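Probable protein phosphatase 2C 50 (Oryza sativa subsp. japonica, PDB 5ZCG) probably acts as a magnesium-dependent serine/threonine protein phosphatase that removes phosphate from proteins and is restrained in abscisic acid signalling by a hormone-bound receptor. Local coordinates at residues P30-L34 and A35-D39; E96-M99 and K100-W103; D187-A190 and R191-Q195; Q201-G204 and Y205-L208. The protein carries 5 engineered substitutions. All blocks are in the same frame, centred on the assembly; numbering follows the deposited sequence.

Contact 1: residues P30-L34 and A35-D39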
loop_
_atom_site.group_PDB
_atom_site.type_symbol
_atom_site.label_atom_id
_atom_site.label_comp_id
_atom_site.label_asym_id
_atom_site.label_seq_id
_atom_site.Cartn_x
_atom_site.Cartn_y
_atom_site.Cartn_z
ATOM N N PRO A 30 9.631 -13.572 -23.766
ATOM C CA PRO A 30 10.335 -14.781 -24.213
ATOM C C PRO A 30 9.339 -15.902 -24.458
ATOM O O PRO A 30 8.590 -16.301 -23.561
ATOM C CB PRO A 30 11.280 -15.099 -23.048
ATOM C CG PRO A 30 11.376 -13.820 -22.259
ATOM C CD PRO A 30 10.049 -13.149 -22.422
ATOM N N VAL A 31 9.337 -16.416 -25.689
ATOM C CA VAL A 31 8.367 -17.435 -26.067
ATOM C C VAL A 31 8.609 -18.730 -25.300
ATOM O O VAL A 31 7.679 -19.527 -25.121
ATOM C CB VAL A 31 8.402 -17.622 -27.598
ATOM C CG1 VAL A 31 7.477 -18.745 -28.047
ATOM C CG2 VAL A 31 8.013 -16.315 -28.279
ATOM N N ARG A 32 9.834 -18.941 -24.808
ATOM C CA ARG A 32 10.133 -20.078 -23.946
ATOM C C ARG A 32 9.362 -20.034 -22.630
ATOM O O ARG A 32 9.429 -20.999 -21.864
ATOM C CB ARG A 32 11.639 -20.154 -23.668
ATOM C CG ARG A 32 12.482 -20.497 -24.901
ATOM C CD ARG A 32 13.057 -21.902 -24.813
ATOM N NE ARG A 32 14.212 -21.950 -23.923
ATOM C CZ ARG A 32 14.381 -22.851 -22.960
ATOM N NH1 ARG A 32 13.469 -23.795 -22.759
ATOM N NH2 ARG A 32 15.468 -22.813 -22.199
ATOM N N LEU A 33 8.675 -18.934 -22.326
ATOM C CA LEU A 33 7.751 -18.905 -21.200
ATOM C C LEU A 33 6.345 -19.363 -21.575
ATOM O O LEU A 33 5.503 -19.517 -20.684
ATOM C CB LEU A 33 7.677 -17.496 -20.600
ATOM C CG LEU A 33 8.956 -16.991 -19.927
ATOM C CD1 LEU A 33 8.809 -15.531 -19.506
ATOM C CD2 LEU A 33 9.324 -17.873 -18.741
ATOM N N LEU A 34 6.070 -19.581 -22.860
ATOM C CA LEU A 34 4.744 -19.961 -23.329
ATOM C C LEU A 34 4.680 -21.347 -23.957
ATOM O O LEU A 34 3.622 -21.979 -23.903
ATOM C CB LEU A 34 4.220 -18.935 -24.345
ATOM C CG LEU A 34 4.183 -17.479 -23.874
ATOM C CD1 LEU A 34 3.703 -16.557 -24.985
ATOM C CD2 LEU A 34 3.301 -17.329 -22.638
ATOM N N ALA A 35 5.771 -21.840 -24.546
ATOM C CA ALA A 35 5.776 -23.162 -25.157
ATOM C C ALA A 35 7.184 -23.740 -25.094
ATOM O O ALA A 35 8.174 -23.010 -24.982
ATOM C CB ALA A 35 5.256 -23.110 -26.594
ATOM N N SER A 36 7.269 -25.066 -25.146
ATOM C CA SER A 36 8.564 -25.698 -24.955
ATOM C C SER A 36 9.445 -25.511 -26.187
ATOM O O SER A 36 8.969 -25.309 -27.308
ATOM C CB SER A 36 8.396 -27.188 -24.656
ATOM O OG SER A 36 8.262 -27.933 -25.855
ATOM N N ARG A 37 10.760 -25.580 -25.960
ATOM C CA ARG A 37 11.708 -25.494 -27.066
ATOM C C ARG A 37 11.557 -26.679 -28.014
ATOM O O ARG A 37 11.686 -26.529 -29.236
ATOM C CB ARG A 37 13.137 -25.409 -26.528
ATOM C CG ARG A 37 14.216 -25.548 -27.605
ATOM C CD ARG A 37 15.605 -25.659 -26.995
ATOM N NE ARG A 37 16.110 -24.376 -26.512
ATOM C CZ ARG A 37 16.741 -24.213 -25.353
ATOM N NH1 ARG A 37 16.942 -25.252 -24.555
ATOM N NH2 ARG A 37 17.167 -23.010 -24.987
ATOM N N ARG A 38 11.268 -27.863 -27.466
ATOM C CA ARG A 38 11.118 -29.063 -28.287
ATOM C C ARG A 38 9.967 -28.922 -29.280
ATOM O O ARG A 38 10.110 -29.236 -30.472
ATOM C CB ARG A 38 10.917 -30.270 -27.366
ATOM C CG ARG A 38 10.020 -31.371 -27.902
ATOM C CD ARG A 38 9.539 -32.273 -26.768
ATOM N NE ARG A 38 8.334 -31.758 -26.120
ATOM C CZ ARG A 38 8.221 -31.520 -24.816
ATOM N NH1 ARG A 38 9.241 -31.746 -24.000
ATOM N NH2 ARG A 38 7.079 -31.053 -24.328
ATOM N N ASP A 39 8.818 -28.427 -28.809
ATOM C CA ASP A 39 7.637 -28.332 -29.662
ATOM C C ASP A 39 7.843 -27.326 -30.788
ATOM O O ASP A 39 7.417 -27.563 -31.923
ATOM C CB ASP A 39 6.417 -27.972 -28.820
ATOM C CG ASP A 39 6.055 -29.064 -27.830
ATOM O OD1 ASP A 39 6.191 -30.254 -28.191
ATOM O OD2 ASP A 39 5.640 -28.738 -26.698
HETATM O O HOH W 1 10.424 -23.576 -23.204
#
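Arg32 and Arg37 lay their guanidinium groups face over face, offset toward the rims, with the two planes 36° apart. Arg32 CZ lies 3.6 Å from Arg37 CZ, and Arg37 NH2 approaches Arg32 NE to 3.3 Å. The two chains reach this position by different routes: Arg37 runs out extended (chi1 170°) and turns only at chi3, whereas Arg32 bends at both chi2 and chi3. The closeness of the two cations is probably made tolerable by salt bridges to Asp48, which receives Arg32 NE on one carboxylate oxygen and Arg37 NH2 on the other. Backbone carbonyls of Leu91, Met94 and Gly95 take up further N-H groups of the pair. Apolar contact is modest, with Arg32 CD 3.9 Å from Arg37 CB. A water accepts from Arg32 NH1 at 3.1 Å and also sits 2.9 Å from Ala35 O. At the start of helix 37-41, Ser36 is the N-cap, its OG accepting from Asp39 N at 3.0 Å. Because the shared aspartate and the carbonyl oxygens surround the stacked guanidinium groups, their positive charge is probably well compensated, and their rotation is fixed by directed bonds as well as by the stack.

Contact 2: residues E96-M99 and K100-W103; sequences EVDM and KEHW
Glu101 stretches back along the start of helix 99-118 and lays its carboxylate over that of Asp98. Its CB sits 3.7 Å from Asp98 O, and its CG is 3.8 Å from Asp98 CG. Beyond them CD comes within 3.5 Å of Asp98 OD2. At the tip OE2 stands 3.0 Å from Asp98 OD2, two acceptors facing each other, while OE1 comes near only Asp98 CB. The carboxylates are stacked with planes 29° apart, and so close an approach of like charges may raise the pKa of one of them.

Asp98 itself is the N-cap. Its CG stands anti to the backbone N (chi1 -177°), which turns OD1 back to accept from Glu101 N at 3.2 Å; the N-H comes from above the carboxylate plane, 53° out of it. Farther round the turn, His102 presents its ring edge to Asp98 O, with CD2 3.2 Å away, and the bond from His102 N to that oxygen is weak. The next helical bond, from Trp103 N to Met99 O, is stronger at 2.9 Å. Val97 packs beside the His102 ring, though its modelled spacing there is doubtful.

The imidazole continues onto Leu87 and Leu91 of helix 67-91, and the indole of Trp103 bonds through NE1 to Leu33 O. Lys100 reaches Asp104 and the carbonyl of Val232, so the opening turn of helix 99-118 lies between helix 67-91, the loop holding Leu33 and strand 231-236.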
loop_
_atom_site.group_PDB
_atom_site.type_symbol
_atom_site.label_atom_id
_atom_site.label_comp_id
_atom_site.label_asym_id
_atom_site.label_seq_id
_atom_site.Cartn_x
_atom_site.Cartn_y
_atom_site.Cartn_z
ATOM N N GLU A 96 14.655 -27.678 -21.071
ATOM C CA GLU A 96 13.241 -27.512 -20.770
ATOM C C GLU A 96 13.075 -26.922 -19.373
ATOM O O GLU A 96 13.927 -27.085 -18.494
ATOM C CB GLU A 96 12.495 -28.838 -20.899
ATOM C CG GLU A 96 12.374 -29.357 -22.336
ATOM C CD GLU A 96 11.954 -28.288 -23.343
ATOM O OE1 GLU A 96 11.117 -27.422 -23.004
ATOM O OE2 GLU A 96 12.458 -28.322 -24.486
ATOM N N VAL A 97 11.966 -26.223 -19.180
ATOM C CA VAL A 97 11.775 -25.356 -18.028
ATOM C C VAL A 97 10.338 -25.470 -17.543
ATOM O O VAL A 97 9.417 -25.726 -18.326
ATOM C CB VAL A 97 12.152 -23.900 -18.409
ATOM C CG1 VAL A 97 11.415 -22.874 -17.567
ATOM C CG2 VAL A 97 13.662 -23.697 -18.315
ATOM N N ASP A 98 10.147 -25.304 -16.234
ATOM C CA ASP A 98 8.802 -25.145 -15.701
ATOM C C ASP A 98 8.418 -23.686 -15.897
ATOM O O ASP A 98 9.038 -22.789 -15.316
ATOM C CB ASP A 98 8.767 -25.544 -14.225
ATOM C CG ASP A 98 7.367 -25.472 -13.610
ATOM O OD1 ASP A 98 6.582 -24.556 -13.939
ATOM O OD2 ASP A 98 7.055 -26.346 -12.773
ATOM N N MET A 99 7.399 -23.448 -16.723
ATOM C CA MET A 99 7.122 -22.091 -17.173
ATOM C C MET A 99 6.455 -21.259 -16.090
ATOM O O MET A 99 6.794 -20.082 -15.911
ATOM C CB MET A 99 6.241 -22.129 -18.414
ATOM C CG MET A 99 6.847 -22.915 -19.536
ATOM S SD MET A 99 5.834 -22.852 -21.009
ATOM C CE MET A 99 7.134 -22.773 -22.206
ATOM N N LYS A 100 5.499 -21.850 -15.368
ATOM C CA LYS A 100 4.804 -21.104 -14.328
ATOM C C LYS A 100 5.772 -20.680 -13.234
ATOM O O LYS A 100 5.652 -19.575 -12.689
ATOM C CB LYS A 100 3.666 -21.939 -13.746
ATOM C CG LYS A 100 2.879 -21.227 -12.658
ATOM C CD LYS A 100 2.209 -19.972 -13.202
ATOM C CE LYS A 100 1.131 -19.464 -12.258
ATOM N NZ LYS A 100 1.688 -19.115 -10.926
ATOM N N GLU A 101 6.759 -21.531 -12.926
ATOM C CA GLU A 101 7.742 -21.174 -11.912
ATOM C C GLU A 101 8.560 -19.970 -12.349
ATOM O O GLU A 101 8.863 -19.091 -11.538
ATOM C CB GLU A 101 8.651 -22.369 -11.624
ATOM C CG GLU A 101 8.107 -23.338 -10.583
ATOM C CD GLU A 101 8.967 -24.584 -10.437
ATOM O OE1 GLU A 101 10.202 -24.485 -10.611
ATOM O OE2 GLU A 101 8.405 -25.663 -10.151
ATOM N N HIS A 102 8.912 -19.896 -13.632
ATOM C CA HIS A 102 9.703 -18.766 -14.101
ATOM C C HIS A 102 8.876 -17.494 -14.219
ATOM O O HIS A 102 9.403 -16.401 -13.986
ATOM C CB HIS A 102 10.384 -19.115 -15.420
ATOM C CG HIS A 102 11.626 -19.925 -15.238
ATOM N ND1 HIS A 102 12.890 -19.396 -15.383
ATOM C CD2 HIS A 102 11.800 -21.220 -14.879
ATOM C CE1 HIS A 102 13.789 -20.336 -15.149
ATOM N NE2 HIS A 102 13.153 -21.453 -14.845
ATOM N N TRP A 103 7.595 -17.599 -14.579
ATOM C CA TRP A 103 6.733 -16.420 -14.515
ATOM C C TRP A 103 6.660 -15.900 -13.086
ATOM O O TRP A 103 6.826 -14.693 -12.833
ATOM C CB TRP A 103 5.335 -16.755 -15.033
ATOM C CG TRP A 103 5.195 -16.704 -16.528
ATOM C CD1 TRP A 103 4.865 -17.738 -17.357
ATOM C CD2 TRP A 103 5.365 -15.554 -17.368
ATOM N NE1 TRP A 103 4.820 -17.303 -18.663
ATOM C CE2 TRP A 103 5.126 -15.968 -18.696
ATOM C CE3 TRP A 103 5.697 -14.216 -17.127
ATOM C CZ2 TRP A 103 5.205 -15.089 -19.779
ATOM C CZ3 TRP A 103 5.781 -13.347 -18.205
ATOM C CH2 TRP A 103 5.536 -13.789 -19.513
#

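Contact 3: residues D187-A190 and R191-Q195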
loop_
_atom_site.group_PDB
_atom_site.type_symbol
_atom_site.label_atom_id
_atom_site.label_comp_id
_atom_site.label_asym_id
_atom_site.label_seq_id
_atom_site.Cartn_x
_atom_site.Cartn_y
_atom_site.Cartn_z
ATOM N N ASP A 187 -4.569 -18.311 4.488
ATOM C CA ASP A 187 -3.133 -18.484 4.305
ATOM C C ASP A 187 -2.362 -17.231 4.712
ATOM O O ASP A 187 -1.269 -17.326 5.285
ATOM C CB ASP A 187 -2.835 -18.856 2.853
ATOM C CG ASP A 187 -3.404 -17.852 1.862
ATOM O OD1 ASP A 187 -4.301 -17.073 2.252
ATOM O OD2 ASP A 187 -2.971 -17.848 0.693
ATOM N N GLU A 188 -2.927 -16.048 4.457
ATOM C CA GLU A 188 -2.233 -14.815 4.824
ATOM C C GLU A 188 -2.202 -14.630 6.337
ATOM O O GLU A 188 -1.173 -14.239 6.903
ATOM C CB GLU A 188 -2.898 -13.615 4.147
ATOM C CG GLU A 188 -2.702 -13.557 2.639
ATOM C CD GLU A 188 -1.247 -13.399 2.248
ATOM O OE1 GLU A 188 -0.547 -14.426 2.104
ATOM O OE2 GLU A 188 -0.800 -12.244 2.090
ATOM N N ARG A 189 -3.315 -14.927 7.010
ATOM C CA ARG A 189 -3.313 -14.882 8.468
ATOM C C ARG A 189 -2.353 -15.915 9.038
ATOM O O ARG A 189 -1.631 -15.634 10.000
ATOM C CB ARG A 189 -4.718 -15.109 9.019
ATOM C CG ARG A 189 -4.752 -15.163 10.540
ATOM C CD ARG A 189 -6.005 -15.848 11.064
ATOM N NE ARG A 189 -7.172 -14.970 11.040
ATOM C CZ ARG A 189 -7.380 -13.979 11.901
ATOM N NH1 ARG A 189 -6.490 -13.726 12.850
ATOM N NH2 ARG A 189 -8.474 -13.232 11.806
ATOM N N ALA A 190 -2.342 -17.125 8.470
ATOM C CA ALA A 190 -1.421 -18.151 8.949
ATOM C C ALA A 190 0.026 -17.699 8.810
ATOM O O ALA A 190 0.827 -17.877 9.733
ATOM C CB ALA A 190 -1.659 -19.461 8.198
ATOM N N ARG A 191 0.374 -17.081 7.678
ATOM C CA ARG A 191 1.740 -16.602 7.476
ATOM C C ARG A 191 2.096 -15.499 8.469
ATOM O O ARG A 191 3.162 -15.535 9.109
ATOM C CB ARG A 191 1.899 -16.110 6.036
ATOM C CG ARG A 191 3.146 -15.297 5.770
ATOM C CD ARG A 191 3.208 -14.870 4.310
ATOM N NE ARG A 191 2.215 -13.846 3.998
ATOM C CZ ARG A 191 2.371 -12.553 4.264
ATOM N NH1 ARG A 191 1.420 -11.683 3.945
ATOM N NH2 ARG A 191 3.487 -12.130 4.844
ATOM N N ILE A 192 1.205 -14.513 8.623
ATOM C CA ILE A 192 1.468 -13.401 9.537
ATOM C C ILE A 192 1.616 -13.912 10.967
ATOM O O ILE A 192 2.546 -13.534 11.689
ATOM C CB ILE A 192 0.353 -12.342 9.427
ATOM C CG1 ILE A 192 0.436 -11.607 8.086
ATOM C CG2 ILE A 192 0.425 -11.351 10.589
ATOM C CD1 ILE A 192 -0.847 -10.898 7.701
ATOM N N GLU A 193 0.697 -14.780 11.397
ATOM C CA GLU A 193 0.740 -15.311 12.755
ATOM C C GLU A 193 1.948 -16.213 12.970
ATOM O O GLU A 193 2.485 -16.269 14.082
ATOM C CB GLU A 193 -0.555 -16.060 13.065
ATOM C CG GLU A 193 -1.734 -15.141 13.370
ATOM C CD GLU A 193 -3.049 -15.888 13.494
ATOM O OE1 GLU A 193 -4.067 -15.254 13.854
ATOM O OE2 GLU A 193 -3.065 -17.109 13.230
ATOM N N ALA A 194 2.393 -16.922 11.928
ATOM C CA ALA A 194 3.608 -17.714 12.052
ATOM C C ALA A 194 4.822 -16.822 12.226
ATOM O O ALA A 194 5.788 -17.215 12.890
ATOM C CB ALA A 194 3.785 -18.615 10.832
ATOM N N GLN A 195 4.793 -15.620 11.653
ATOM C CA GLN A 195 5.891 -14.691 11.888
ATOM C C GLN A 195 5.764 -13.937 13.211
ATOM O O GLN A 195 6.559 -13.028 13.471
ATOM C CB GLN A 195 5.992 -13.697 10.732
ATOM C CG GLN A 195 6.211 -14.360 9.386
ATOM C CD GLN A 195 7.409 -13.799 8.655
ATOM O OE1 GLN A 195 7.338 -12.729 8.054
ATOM N NE2 GLN A 195 8.524 -14.515 8.715
#
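Glu188 and Arg191 lie side by side on helix 186-194, pointing the same way and joined by an i to i+3 salt bridge. This is the buried side of the helix, and the polar ends are densely bonded. Arg191 NH1 donates to Glu188 OE2 at 2.9 Å, while the bond from Arg191 NE to Glu188 OE1 is weak at 3.4 Å. A bend at chi2 of Glu188 (-63°) brings its carboxylate back along the helix to the edge of the guanidinium. Glu188 OE2 is also held by Ser214 OG and Arg215 NE, and Arg191 donates to the carbonyls of Ser214 and Phe225, so neither group has much room to swing. Ile192 fills in next to them, its CG1 3.3 Å from Glu188 O.

Ala190, Glu193 and Ala194 make up the exposed side, where Ala194 N bonds to Ala190 O along the backbone. An i to i+4 salt bridge spans from Arg189, packed on Val199 and Tyr205 of the hairpin, to the exposed Glu193. The aliphatic part of the arginine lies against the acid, Arg189 CG 3.5 Å from Glu193 CD. Arg189 NH1 completes the pair with a 3.0 Å bond to Glu193 OE1, arriving from 36° above the carboxylate plane.

Contact 4: residues Q201-G204 and Y205-L208; sequences QWNG and YRVL. Engineered in segment 205-208: Leu208 (natural residue Ser).
Gln201 runs straight out with CG anti to its own N (chi1 180°), while Tyr205 carries its CG beside the backbone N (chi1 -68°), which brings the phenol ring under the glutamine chain. The two residues form an antiparallel non-hydrogen-bonded pair, so both side chains lie on the same face of the hairpin. Gln201 CB makes a CH-pi contact over the ring face, 4.1 Å from the centroid of Tyr205. Farther out the glutamine amide is stacked almost parallel to the ring, 7° between planes, with Gln201 CD 4.1 Å from Tyr205 CZ.

Arg206 reaches back, extended from CG to NE, beneath the turn. Its NE donates to Asn203 O at 3.0 Å, from above the carbonyl plane, and more weakly to Trp202 O at 2.9 Å. NH2 adds a weak bond to Asn203 O, and NH1 goes to Val210 O. The turn is closed on its backbone by Trp202 N bonding to Gly204 O at 2.8 Å. One arginine thus holds two consecutive carbonyls of the turn.

Trp202 projects toward another protein chain, where its indole stacks on an aromatic residue and meets a basic one. Its side chain lies about 5 Å from abscisic acid, an arrangement consistent with the tryptophan-bearing beta hairpin by which plant PP2Cs engage hormone-bound receptors.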
loop_
_atom_site.group_PDB
_atom_site.type_symbol
_atom_site.label_atom_id
_atom_site.label_comp_id
_atom_site.label_asym_id
_atom_site.label_seq_id
_atom_site.Cartn_x
_atom_site.Cartn_y
_atom_site.Cartn_z
ATOM N N GLN A 201 -9.266 -7.419 13.900
ATOM C CA GLN A 201 -10.419 -6.766 13.293
ATOM C C GLN A 201 -10.579 -5.397 13.943
ATOM O O GLN A 201 -11.066 -5.280 15.071
ATOM C CB GLN A 201 -11.670 -7.621 13.456
ATOM C CG GLN A 201 -12.924 -7.009 12.847
ATOM C CD GLN A 201 -14.160 -7.837 13.127
ATOM O OE1 GLN A 201 -14.270 -8.476 14.177
ATOM N NE2 GLN A 201 -15.100 -7.836 12.188
ATOM N N TRP A 202 -10.155 -4.356 13.231
ATOM C CA TRP A 202 -10.213 -2.973 13.715
ATOM C C TRP A 202 -10.624 -2.117 12.521
ATOM O O TRP A 202 -9.765 -1.623 11.786
ATOM C CB TRP A 202 -8.867 -2.549 14.285
ATOM C CG TRP A 202 -8.915 -1.370 15.194
ATOM C CD1 TRP A 202 -9.029 -0.056 14.833
ATOM C CD2 TRP A 202 -8.832 -1.388 16.625
ATOM N NE1 TRP A 202 -9.023 0.742 15.953
ATOM C CE2 TRP A 202 -8.905 -0.052 17.065
ATOM C CE3 TRP A 202 -8.699 -2.408 17.578
ATOM C CZ2 TRP A 202 -8.854 0.293 18.417
ATOM C CZ3 TRP A 202 -8.650 -2.062 18.920
ATOM C CH2 TRP A 202 -8.723 -0.723 19.326
ATOM N N ASN A 203 -11.933 -1.931 12.350
ATOM C CA ASN A 203 -12.505 -1.393 11.114
ATOM C C ASN A 203 -12.014 -2.203 9.912
ATOM O O ASN A 203 -11.322 -1.709 9.022
ATOM C CB ASN A 203 -12.190 0.098 10.949
ATOM C CG ASN A 203 -13.051 0.763 9.882
ATOM O OD1 ASN A 203 -14.082 0.226 9.478
ATOM N ND2 ASN A 203 -12.629 1.936 9.422
ATOM N N GLY A 204 -12.384 -3.475 9.914
ATOM C CA GLY A 204 -11.831 -4.434 8.974
ATOM C C GLY A 204 -10.630 -5.154 9.552
ATOM O O GLY A 204 -9.917 -4.646 10.417
ATOM N N TYR A 205 -10.411 -6.377 9.072
ATOM C CA TYR A 205 -9.245 -7.145 9.493
ATOM C C TYR A 205 -7.978 -6.480 8.978
ATOM O O TYR A 205 -7.841 -6.239 7.776
ATOM C CB TYR A 205 -9.342 -8.580 8.980
ATOM C CG TYR A 205 -10.456 -9.372 9.628
ATOM C CD1 TYR A 205 -10.273 -9.981 10.863
ATOM C CD2 TYR A 205 -11.692 -9.505 9.010
ATOM C CE1 TYR A 205 -11.287 -10.704 11.460
ATOM C CE2 TYR A 205 -12.715 -10.227 9.601
ATOM C CZ TYR A 205 -12.505 -10.824 10.827
ATOM O OH TYR A 205 -13.518 -11.544 11.423
ATOM N N ARG A 206 -7.052 -6.180 9.888
ATOM C CA ARG A 206 -5.849 -5.439 9.550
ATOM C C ARG A 206 -4.620 -6.090 10.173
ATOM O O ARG A 206 -4.687 -6.679 11.261
ATOM C CB ARG A 206 -5.949 -3.980 10.008
ATOM C CG ARG A 206 -7.117 -3.227 9.382
ATOM C CD ARG A 206 -7.313 -1.858 10.002
ATOM N NE ARG A 206 -8.384 -1.111 9.345
ATOM C CZ ARG A 206 -8.202 -0.360 8.260
ATOM N NH1 ARG A 206 -6.995 -0.259 7.716
ATOM N NH2 ARG A 206 -9.222 0.287 7.713
ATOM N N VAL A 207 -3.495 -5.968 9.462
ATOM C CA VAL A 207 -2.196 -6.428 9.947
ATOM C C VAL A 207 -1.765 -5.549 11.111
ATOM O O VAL A 207 -1.570 -4.338 10.949
ATOM C CB VAL A 207 -1.147 -6.394 8.827
ATOM C CG1 VAL A 207 0.183 -6.910 9.346
ATOM C CG2 VAL A 207 -1.612 -7.201 7.622
ATOM N N LEU A 208 -1.585 -6.161 12.282
ATOM C CA LEU A 208 -1.353 -5.473 13.549
ATOM C C LEU A 208 -2.485 -4.512 13.900
ATOM O O LEU A 208 -2.327 -3.669 14.790
ATOM C CB LEU A 208 -0.010 -4.723 13.557
ATOM C CG LEU A 208 1.228 -5.440 12.999
ATOM C CD1 LEU A 208 2.472 -4.609 13.259
ATOM C CD2 LEU A 208 1.385 -6.825 13.599
#

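In the fold
Contacts 1 and 2 adjoin, their centres 10 Å apart; besides the tryptophan bond to the 30-34 turn, Arg38 N probably bonds to Glu96 OE2 at 3.2 Å. Contacts 3 and 4 form a second pair, centres 14 Å apart, where Ile192 CD1 packs on Val207 CG2 at 3.8 Å and Arg189 touches Tyr205, so that helix 186-194 backs the hairpin. The pairs are well separated: the centres of contacts 1 and 4 lie 44 Å apart, on opposite sides of the chain's centre. Contact 4 lies beside abscisic acid, and its Arg206 side chain is about 11 Å from a bound magnesium ion; Asp61, Asp249 and Asp311 hold one such ion, Asp61 and Gly62 another.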